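Local coordinates for protein 'Carboxyl esterase 2 (Tuber melanosporum Mel28, PDB 5MIF) that probably hydrolyses carboxylic esters, as a carboxylesterase with an alpha/beta hydrolase fold, at residues A166-L171 with R206-P211; V199-I204 with L259-S264; E271-F276 with G297-K302. All blocks are in the same frame, centred on the assembly; numbering follows the deposited sequence.

Interaction 1: A166-L171 with R206-P211; sequences AVQWLL and RKTPLP
Q168 lays the oxygen of its side-chain amide against the flank of T208, OE1 coming within 3.3 Å of T208 CB and 3.5 Å of T208 CG2. The two side chains cross at about a right angle. A bend in the glutamine at chi2 (-41°) turns the amide toward the loop, although its CB does not point at the loop. No direct hydrogen bond joins the segments. A water does the joining instead: it accepts from Q168 NE2 at 2.7 Å, lies 2.8 Å from T208 OG1, and donates to P209 O at 2.7 Å. One water molecule thus ties a helix side chain to both a hydroxyl and a backbone carbonyl of the loop. T208 OG1 has a further hydrogen-bond partner in Y164 OH, so two neighbours restrain the turn of the threonine.

The apolar half of the contact lies one helical turn along. The methyl CD1 of L171 rests on the ring of P209, 3.9 Å from both P209 CB and P209 CD and 4.0 Å from P209 CG, a spread that touches three ring atoms almost equally.

The loop begins with a Schellman motif, in which K207 takes a positive phi (55°) as helix 191-206 ends. Nearby, R206 adds a salt bridge to E161 and a cation-pi contact with Y164. The whole forms a surface link between helix 158-173 and the loop leading to strand 213-217, with V167 and L171 also packing on M184 of strand 184-189 and P211 on F186 of that same strand.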
loop_
_atom_site.group_PDB
_atom_site.type_symbol
_atom_site.label_atom_id
_atom_site.label_comp_id
_atom_site.label_asym_id
_atom_site.label_seq_id
_atom_site.Cartn_x
_atom_site.Cartn_y
_atom_site.Cartn_z
ATOM N N ALA A 166 22.161 -13.446 16.115
ATOM C CA ALA A 166 20.979 -13.397 16.971
ATOM C C ALA A 166 19.845 -14.234 16.378
ATOM O O ALA A 166 19.128 -14.933 17.099
ATOM C CB ALA A 166 20.526 -11.958 17.179
ATOM N N VAL A 167 19.679 -14.165 15.061
ATOM C CA VAL A 167 18.652 -14.973 14.410
ATOM C C VAL A 167 18.945 -16.463 14.583
ATOM O O VAL A 167 18.034 -17.248 14.884
ATOM C CB VAL A 167 18.505 -14.611 12.920
ATOM C CG1 VAL A 167 17.630 -15.639 12.188
ATOM C CG2 VAL A 167 17.915 -13.217 12.797
ATOM N N GLN A 168 20.210 -16.854 14.431
ATOM C CA GLN A 168 20.574 -18.270 14.584
ATOM C C GLN A 168 20.255 -18.757 15.999
ATOM O O GLN A 168 19.829 -19.901 16.193
ATOM C CB GLN A 168 22.057 -18.502 14.273
ATOM C CG GLN A 168 22.505 -18.071 12.872
ATOM C CD GLN A 168 21.510 -18.424 11.771
ATOM O OE1 GLN A 168 21.242 -19.599 11.513
ATOM N NE2 GLN A 168 20.956 -17.404 11.123
ATOM N N TRP A 169 20.484 -17.892 16.980
ATOM C CA TRP A 169 20.133 -18.182 18.361
ATOM C C TRP A 169 18.625 -18.355 18.534
ATOM O O TRP A 169 18.178 -19.275 19.211
ATOM C CB TRP A 169 20.632 -17.073 19.292
ATOM C CG TRP A 169 20.436 -17.398 20.747
ATOM C CD1 TRP A 169 21.353 -17.962 21.586
ATOM C CD2 TRP A 169 19.250 -17.189 21.531
ATOM N NE1 TRP A 169 20.812 -18.118 22.838
ATOM C CE2 TRP A 169 19.524 -17.653 22.832
ATOM C CE3 TRP A 169 17.980 -16.656 21.257
ATOM C CZ2 TRP A 169 18.584 -17.597 23.863
ATOM C CZ3 TRP A 169 17.043 -16.604 22.282
ATOM C CH2 TRP A 169 17.353 -17.071 23.570
ATOM N N LEU A 170 17.853 -17.453 17.937
ATOM C CA LEU A 170 16.397 -17.507 18.005
ATOM C C LEU A 170 15.905 -18.815 17.394
ATOM O O LEU A 170 14.994 -19.445 17.922
ATOM C CB LEU A 170 15.773 -16.308 17.287
ATOM C CG LEU A 170 14.239 -16.190 17.263
ATOM C CD1 LEU A 170 13.672 -16.084 18.663
ATOM C CD2 LEU A 170 13.776 -15.012 16.413
ATOM N N LEU A 171 16.521 -19.222 16.285
ATOM C CA LEU A 171 16.155 -20.465 15.625
ATOM C C LEU A 171 16.300 -21.679 16.538
ATOM O O LEU A 171 15.471 -22.579 16.516
ATOM C CB LEU A 171 16.978 -20.652 14.354
ATOM C CG LEU A 171 16.488 -19.763 13.205
ATOM C CD1 LEU A 171 17.435 -19.806 12.017
ATOM C CD2 LEU A 171 15.085 -20.169 12.783
ATOM N N ARG A 206 24.926 -19.479 3.733
ATOM C CA ARG A 206 25.362 -20.421 4.758
ATOM C C ARG A 206 24.374 -21.565 4.931
ATOM O O ARG A 206 24.576 -22.456 5.753
ATOM C CB ARG A 206 25.570 -19.667 6.084
ATOM C CG ARG A 206 26.683 -18.598 5.990
ATOM C CD ARG A 206 26.685 -17.596 7.151
ATOM N NE ARG A 206 27.738 -16.598 6.969
ATOM C CZ ARG A 206 27.942 -15.541 7.752
ATOM N NH1 ARG A 206 27.144 -15.305 8.788
ATOM N NH2 ARG A 206 28.942 -14.709 7.485
ATOM N N LYS A 207 23.332 -21.549 4.107
ATOM C CA LYS A 207 22.272 -22.555 4.105
ATOM C C LYS A 207 21.612 -22.721 5.467
ATOM O O LYS A 207 21.454 -23.832 5.965
ATOM C CB LYS A 207 22.806 -23.890 3.577
ATOM C CG LYS A 207 23.209 -23.751 2.097
ATOM C CD LYS A 207 24.050 -24.901 1.561
ATOM C CE LYS A 207 24.515 -24.606 0.131
ATOM N NZ LYS A 207 23.537 -23.779 -0.638
ATOM N N THR A 208 21.230 -21.593 6.064
ATOM C CA THR A 208 20.475 -21.605 7.312
ATOM C C THR A 208 19.076 -21.046 7.041
ATOM O O THR A 208 18.889 -20.310 6.074
ATOM C CB THR A 208 21.188 -20.788 8.415
ATOM O OG1 THR A 208 21.458 -19.462 7.946
ATOM C CG2 THR A 208 22.489 -21.479 8.834
ATOM N N PRO A 209 18.091 -21.375 7.898
ATOM C CA PRO A 209 16.691 -21.033 7.601
ATOM C C PRO A 209 16.395 -19.547 7.354
ATOM O O PRO A 209 16.852 -18.652 8.083
ATOM C CB PRO A 209 15.944 -21.525 8.849
ATOM C CG PRO A 209 16.770 -22.667 9.331
ATOM C CD PRO A 209 18.199 -22.264 9.068
ATOM N N LEU A 210 15.639 -19.320 6.282
ATOM C CA LEU A 210 15.102 -18.022 5.892
ATOM C C LEU A 210 13.763 -17.782 6.557
ATOM O O LEU A 210 13.082 -18.728 6.916
ATOM C CB LEU A 210 14.930 -17.946 4.371
ATOM C CG LEU A 210 16.166 -17.736 3.508
ATOM C CD1 LEU A 210 15.804 -18.020 2.058
ATOM C CD2 LEU A 210 16.715 -16.308 3.685
ATOM N N PRO A 211 13.362 -16.515 6.702
ATOM C CA PRO A 211 12.020 -16.266 7.239
ATOM C C PRO A 211 10.943 -16.604 6.211
ATOM O O PRO A 211 11.263 -16.677 5.027
ATOM C CB PRO A 211 12.046 -14.764 7.541
ATOM C CG PRO A 211 12.956 -14.212 6.464
ATOM C CD PRO A 211 14.047 -15.262 6.326
HETATM O O HOH W 1 19.353 -17.939 8.966
#

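Interaction 2: V199-I204 with L259-S264; sequences VSLLSI and LEDVAS
V199 O, on the helix whose L201 and L202 meet D261 and V262, is gripped twice by S203: the hydroxyl OG donates to it at 2.7 Å and the backbone N at 2.9 Å. The two donors arrive from opposite faces of the carbonyl plane, with S203 OG tilted 30° from it. Here a serine side chain supplements the regular bonding of helix 191-206, the helix that in the alpha/beta hydrolase fold follows the presumed nucleophile elbow.

Against that helix packs a turn of loop, in which residues 261 to 263 have helical backbone angles without the regular bonds. L201 makes the approach with one methyl, and with CG anti to the backbone N (chi1 178°) its CD2 comes to D261, 3.3 Å from D261 O and 3.7 Å from D261 CB. The carboxylate of D261 does not face this methyl alone, for OD2 forms a salt bridge to K205 farther along the helix. A second polar tie comes from V262 O, which is hydrogen-bonded to S198 OG, so polar ties to S198 and K205 flank L201 along the helix.

L202 supplies the remaining apolar contact and also touches E161 and Y164 of helix 158-173. It crosses V262 at about a right angle, its CD2 meeting both valine branches, CG2 at 3.7 Å and CG1 at 4.1 Å.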
loop_
_atom_site.group_PDB
_atom_site.type_symbol
_atom_site.label_atom_id
_atom_site.label_comp_id
_atom_site.label_asym_id
_atom_site.label_seq_id
_atom_site.Cartn_x
_atom_site.Cartn_y
_atom_site.Cartn_z
ATOM N N VAL A 199 21.042 -10.160 6.209
ATOM C CA VAL A 199 20.879 -11.393 6.969
ATOM C C VAL A 199 20.187 -12.478 6.127
ATOM O O VAL A 199 20.521 -13.675 6.220
ATOM C CB VAL A 199 20.090 -11.127 8.271
ATOM C CG1 VAL A 199 19.705 -12.431 8.954
ATOM C CG2 VAL A 199 20.934 -10.251 9.225
ATOM N N SER A 200 19.220 -12.063 5.308
ATOM C CA SER A 200 18.613 -12.989 4.348
ATOM C C SER A 200 19.696 -13.576 3.429
ATOM O O SER A 200 19.777 -14.787 3.250
ATOM C CB SER A 200 17.524 -12.289 3.517
ATOM O OG SER A 200 16.347 -12.032 4.287
ATOM N N LEU A 201 20.528 -12.710 2.861
ATOM C CA LEU A 201 21.581 -13.128 1.946
ATOM C C LEU A 201 22.594 -14.055 2.634
ATOM O O LEU A 201 23.009 -15.059 2.064
ATOM C CB LEU A 201 22.282 -11.900 1.354
ATOM C CG LEU A 201 23.460 -12.150 0.409
ATOM C CD1 LEU A 201 23.011 -12.948 -0.796
ATOM C CD2 LEU A 201 24.074 -10.827 -0.022
ATOM N N LEU A 202 22.968 -13.725 3.866
ATOM C CA LEU A 202 23.892 -14.553 4.630
ATOM C C LEU A 202 23.259 -15.923 4.915
ATOM O O LEU A 202 23.950 -16.941 4.941
ATOM C CB LEU A 202 24.306 -13.843 5.938
ATOM C CG LEU A 202 25.229 -12.610 5.848
ATOM C CD1 LEU A 202 25.345 -11.863 7.184
ATOM C CD2 LEU A 202 26.628 -12.989 5.334
ATOM N N SER A 203 21.951 -15.956 5.150
ATOM C CA SER A 203 21.273 -17.237 5.363
ATOM C C SER A 203 21.352 -18.109 4.107
ATOM O O SER A 203 21.530 -19.328 4.187
ATOM C CB SER A 203 19.818 -17.021 5.756
ATOM O OG SER A 203 19.733 -16.184 6.887
ATOM N N ILE A 204 21.220 -17.471 2.947
ATOM C CA ILE A 204 21.301 -18.177 1.675
ATOM C C ILE A 204 22.718 -18.728 1.475
ATOM O O ILE A 204 22.891 -19.911 1.207
ATOM C CB ILE A 204 20.889 -17.257 0.516
ATOM C CG1 ILE A 204 19.367 -17.051 0.552
ATOM C CG2 ILE A 204 21.314 -17.848 -0.821
ATOM C CD1 ILE A 204 18.878 -15.817 -0.163
ATOM N N LEU A 259 30.868 -2.347 -2.118
ATOM C CA LEU A 259 30.602 -3.114 -3.329
ATOM C C LEU A 259 30.243 -4.556 -3.018
ATOM O O LEU A 259 29.710 -5.266 -3.873
ATOM C CB LEU A 259 31.813 -3.080 -4.264
ATOM C CG LEU A 259 32.199 -1.713 -4.834
ATOM C CD1 LEU A 259 33.508 -1.808 -5.583
ATOM C CD2 LEU A 259 31.104 -1.156 -5.730
ATOM N N GLU A 260 30.539 -4.989 -1.795
ATOM C CA GLU A 260 30.253 -6.358 -1.385
ATOM C C GLU A 260 28.757 -6.595 -1.244
ATOM O O GLU A 260 28.016 -5.703 -0.833
ATOM C CB GLU A 260 30.958 -6.674 -0.070
ATOM C CG GLU A 260 32.476 -6.599 -0.167
ATOM C CD GLU A 260 33.165 -6.812 1.167
ATOM O OE1 GLU A 260 32.520 -7.317 2.113
ATOM O OE2 GLU A 260 34.353 -6.461 1.272
ATOM N N ASP A 261 28.312 -7.793 -1.602
ATOM C CA ASP A 261 26.891 -8.095 -1.558
ATOM C C ASP A 261 26.369 -8.100 -0.110
ATOM O O ASP A 261 25.236 -7.710 0.133
ATOM C CB ASP A 261 26.604 -9.426 -2.262
ATOM C CG ASP A 261 27.465 -10.565 -1.742
ATOM O OD1 ASP A 261 28.343 -10.305 -0.896
ATOM O OD2 ASP A 261 27.266 -11.716 -2.187
ATOM N N VAL A 262 27.198 -8.507 0.852
ATOM C CA VAL A 262 26.764 -8.506 2.247
ATOM C C VAL A 262 26.466 -7.080 2.718
ATOM O O VAL A 262 25.503 -6.860 3.447
ATOM C CB VAL A 262 27.815 -9.159 3.176
ATOM C CG1 VAL A 262 27.400 -9.035 4.651
ATOM C CG2 VAL A 262 28.011 -10.615 2.791
ATOM N N ALA A 263 27.257 -6.108 2.273
ATOM C CA ALA A 263 26.995 -4.698 2.594
ATOM C C ALA A 263 25.824 -4.139 1.791
ATOM O O ALA A 263 25.000 -3.371 2.299
ATOM C CB ALA A 263 28.242 -3.852 2.337
ATOM N N SER A 264 25.785 -4.511 0.520
ATOM C CA SER A 264 24.825 -3.967 -0.423
ATOM C C SER A 264 24.105 -5.099 -1.136
ATOM O O SER A 264 24.507 -5.496 -2.226
ATOM C CB SER A 264 25.541 -3.060 -1.424
ATOM O OG SER A 264 26.159 -1.965 -0.765
#

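Interaction 3: E271-F276 with G297-K302; sequences EDLAKF and GRRLQK
L273 covers R299 with a single methyl, in a contact between the short helix 270-273 with its following turn and helix 290-302, the helix of a beta-alpha-beta crossover joining parallel strands 279-284 and 307-312. In this apolar-on-guanidinium contact, L273 CD1 sits over one face of the flat group, toward its rim, 3.3 Å from R299 NH1 and 3.5 Å from R299 CZ. The arginine bends at chi2 (139°), bringing its end back across the leucine.

Among polar interactions, R299 NH2 forms a salt bridge to D270 and a hydrogen bond to A268 O, holding the guanidinium in place beneath the methyl. With an alanine in place of R299, D270 would probably lose this charged mate, A268 O a donor, and L273 CD1 the flat group beneath it.

The purely apolar packing belongs to L300, whose CD2 approaches F276 obliquely, 3.9 Å from F276 CB. The other methyl of L273, CD2, lies over one face of the F276 ring, 3.6 Å above its plane, so one leucine serves both flat groups.

A type I beta turn runs from L273 to F276, closed by F276 N donating to L273 O at 2.9 Å, the same oxygen that L300 CD2 meets at 3.9 Å.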
loop_
_atom_site.group_PDB
_atom_site.type_symbol
_atom_site.label_atom_id
_atom_site.label_comp_id
_atom_site.label_asym_id
_atom_site.label_seq_id
_atom_site.Cartn_x
_atom_site.Cartn_y
_atom_site.Cartn_z
ATOM N N GLU A 271 21.724 -15.561 -8.765
ATOM C CA GLU A 271 21.549 -16.887 -8.192
ATOM C C GLU A 271 21.177 -16.827 -6.706
ATOM O O GLU A 271 20.351 -17.608 -6.230
ATOM C CB GLU A 271 22.825 -17.711 -8.381
ATOM C CG GLU A 271 22.776 -19.092 -7.723
ATOM C CD GLU A 271 24.116 -19.824 -7.776
ATOM O OE1 GLU A 271 24.814 -19.714 -8.812
ATOM O OE2 GLU A 271 24.459 -20.520 -6.789
ATOM N N ASP A 272 21.787 -15.902 -5.972
ATOM C CA ASP A 272 21.462 -15.733 -4.548
ATOM C C ASP A 272 20.101 -15.061 -4.348
ATOM O O ASP A 272 19.281 -15.544 -3.577
ATOM C CB ASP A 272 22.538 -14.910 -3.841
ATOM C CG ASP A 272 23.840 -15.670 -3.677
ATOM O OD1 ASP A 272 23.822 -16.928 -3.690
ATOM O OD2 ASP A 272 24.883 -14.995 -3.537
ATOM N N LEU A 273 19.872 -13.951 -5.051
ATOM C CA LEU A 273 18.646 -13.176 -4.883
ATOM C C LEU A 273 17.403 -13.971 -5.248
ATOM O O LEU A 273 16.346 -13.789 -4.641
ATOM C CB LEU A 273 18.693 -11.912 -5.728
ATOM C CG LEU A 273 19.529 -10.765 -5.183
ATOM C CD1 LEU A 273 19.214 -9.506 -5.959
ATOM C CD2 LEU A 273 19.262 -10.568 -3.693
ATOM N N ALA A 274 17.543 -14.880 -6.213
ATOM C CA ALA A 274 16.433 -15.730 -6.645
ATOM C C ALA A 274 15.948 -16.615 -5.503
ATOM O O ALA A 274 14.848 -17.161 -5.556
ATOM C CB ALA A 274 16.845 -16.585 -7.850
ATOM N N LYS A 275 16.771 -16.739 -4.460
ATOM C CA LYS A 275 16.423 -17.553 -3.297
ATOM C C LYS A 275 15.872 -16.729 -2.133
ATOM O O LYS A 275 15.635 -17.271 -1.048
ATOM C CB LYS A 275 17.638 -18.351 -2.817
ATOM C CG LYS A 275 18.162 -19.363 -3.842
ATOM C CD LYS A 275 19.286 -20.212 -3.285
ATOM C CE LYS A 275 19.941 -21.041 -4.387
ATOM N NZ LYS A 275 21.291 -21.560 -4.001
ATOM N N PHE A 276 15.646 -15.435 -2.350
ATOM C CA PHE A 276 15.106 -14.595 -1.271
ATOM C C PHE A 276 13.712 -15.031 -0.848
ATOM O O PHE A 276 12.983 -15.631 -1.630
ATOM C CB PHE A 276 15.074 -13.113 -1.681
ATOM C CG PHE A 276 16.168 -12.290 -1.058
ATOM C CD1 PHE A 276 17.473 -12.745 -1.023
ATOM C CD2 PHE A 276 15.875 -11.076 -0.467
ATOM C CE1 PHE A 276 18.476 -11.982 -0.434
ATOM C CE2 PHE A 276 16.871 -10.310 0.136
ATOM C CZ PHE A 276 18.166 -10.759 0.146
ATOM N N GLY A 297 13.324 -4.345 -5.546
ATOM C CA GLY A 297 12.087 -5.082 -5.728
ATOM C C GLY A 297 11.891 -5.593 -7.151
ATOM O O GLY A 297 11.556 -6.765 -7.347
ATOM N N ARG A 298 12.142 -4.734 -8.140
ATOM C CA ARG A 298 12.020 -5.133 -9.552
ATOM C C ARG A 298 12.960 -6.287 -9.852
ATOM O O ARG A 298 12.624 -7.220 -10.585
ATOM C CB ARG A 298 12.328 -3.965 -10.487
ATOM C CG ARG A 298 11.324 -2.844 -10.419
ATOM C CD ARG A 298 11.679 -1.758 -11.405
ATOM N NE ARG A 298 10.632 -0.752 -11.519
ATOM C CZ ARG A 298 10.794 0.529 -11.194
ATOM N NH1 ARG A 298 11.963 0.954 -10.721
ATOM N NH2 ARG A 298 9.785 1.384 -11.337
ATOM N N ARG A 299 14.144 -6.225 -9.256
ATOM C CA ARG A 299 15.120 -7.284 -9.412
ATOM C C ARG A 299 14.615 -8.612 -8.802
ATOM O O ARG A 299 14.730 -9.664 -9.426
ATOM C CB ARG A 299 16.441 -6.832 -8.800
ATOM C CG ARG A 299 17.526 -7.814 -8.945
ATOM C CD ARG A 299 18.849 -7.174 -9.285
ATOM N NE ARG A 299 19.758 -8.275 -9.539
ATOM C CZ ARG A 299 20.857 -8.528 -8.850
ATOM N NH1 ARG A 299 21.243 -7.706 -7.879
ATOM N NH2 ARG A 299 21.581 -9.592 -9.167
ATOM N N LEU A 300 14.010 -8.560 -7.617
ATOM C CA LEU A 300 13.403 -9.758 -7.024
ATOM C C LEU A 300 12.275 -10.308 -7.902
ATOM O O LEU A 300 12.126 -11.524 -8.060
ATOM C CB LEU A 300 12.843 -9.453 -5.632
ATOM C CG LEU A 300 13.832 -9.045 -4.549
ATOM C CD1 LEU A 300 13.085 -8.656 -3.286
ATOM C CD2 LEU A 300 14.774 -10.199 -4.273
ATOM N N GLN A 301 11.477 -9.405 -8.464
ATOM C CA GLN A 301 10.359 -9.804 -9.315
ATOM C C GLN A 301 10.843 -10.571 -10.543
ATOM O O GLN A 301 10.371 -11.671 -10.826
ATOM C CB GLN A 301 9.556 -8.586 -9.752
ATOM C CG GLN A 301 8.596 -8.085 -8.686
ATOM C CD GLN A 301 7.825 -6.862 -9.130
ATOM O OE1 GLN A 301 8.060 -6.320 -10.214
ATOM N NE2 GLN A 301 6.875 -6.431 -8.303
ATOM N N LYS A 302 11.823 -9.999 -11.231
ATOM C CA LYS A 302 12.443 -10.604 -12.414
ATOM C C LYS A 302 13.042 -11.985 -12.139
ATOM O O LYS A 302 13.066 -12.849 -13.016
ATOM C CB LYS A 302 13.525 -9.659 -12.936
ATOM C CG LYS A 302 14.513 -10.257 -13.913
ATOM C CD LYS A 302 15.504 -9.191 -14.365
ATOM C CE LYS A 302 16.850 -9.796 -14.752
ATOM N NZ LYS A 302 17.473 -9.064 -15.888
#

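How the interactions relate
Helix 191-206 and the loop after it supply segments to interactions 1 and 2 and touch interaction 3. Interactions 1 and 2, with centres 14 Å apart, are joined where the Schellman turn returns to the helix: T208 N lies 3.0 Å from S203 O, a probable hydrogen bond. Interactions 2 and 3, 13 Å apart, meet where I204 CD1 lies 3.5 Å from F276 CD1 and L201 CD1 lies 3.7 Å from D272 CB. Between interactions 1 and 3, centres 20 Å apart, L210 CD1 reaches K275 O at 3.2 Å. None contains a residue of the probable Ser-His-Asp triad; they join the helices and loops around the central sheet.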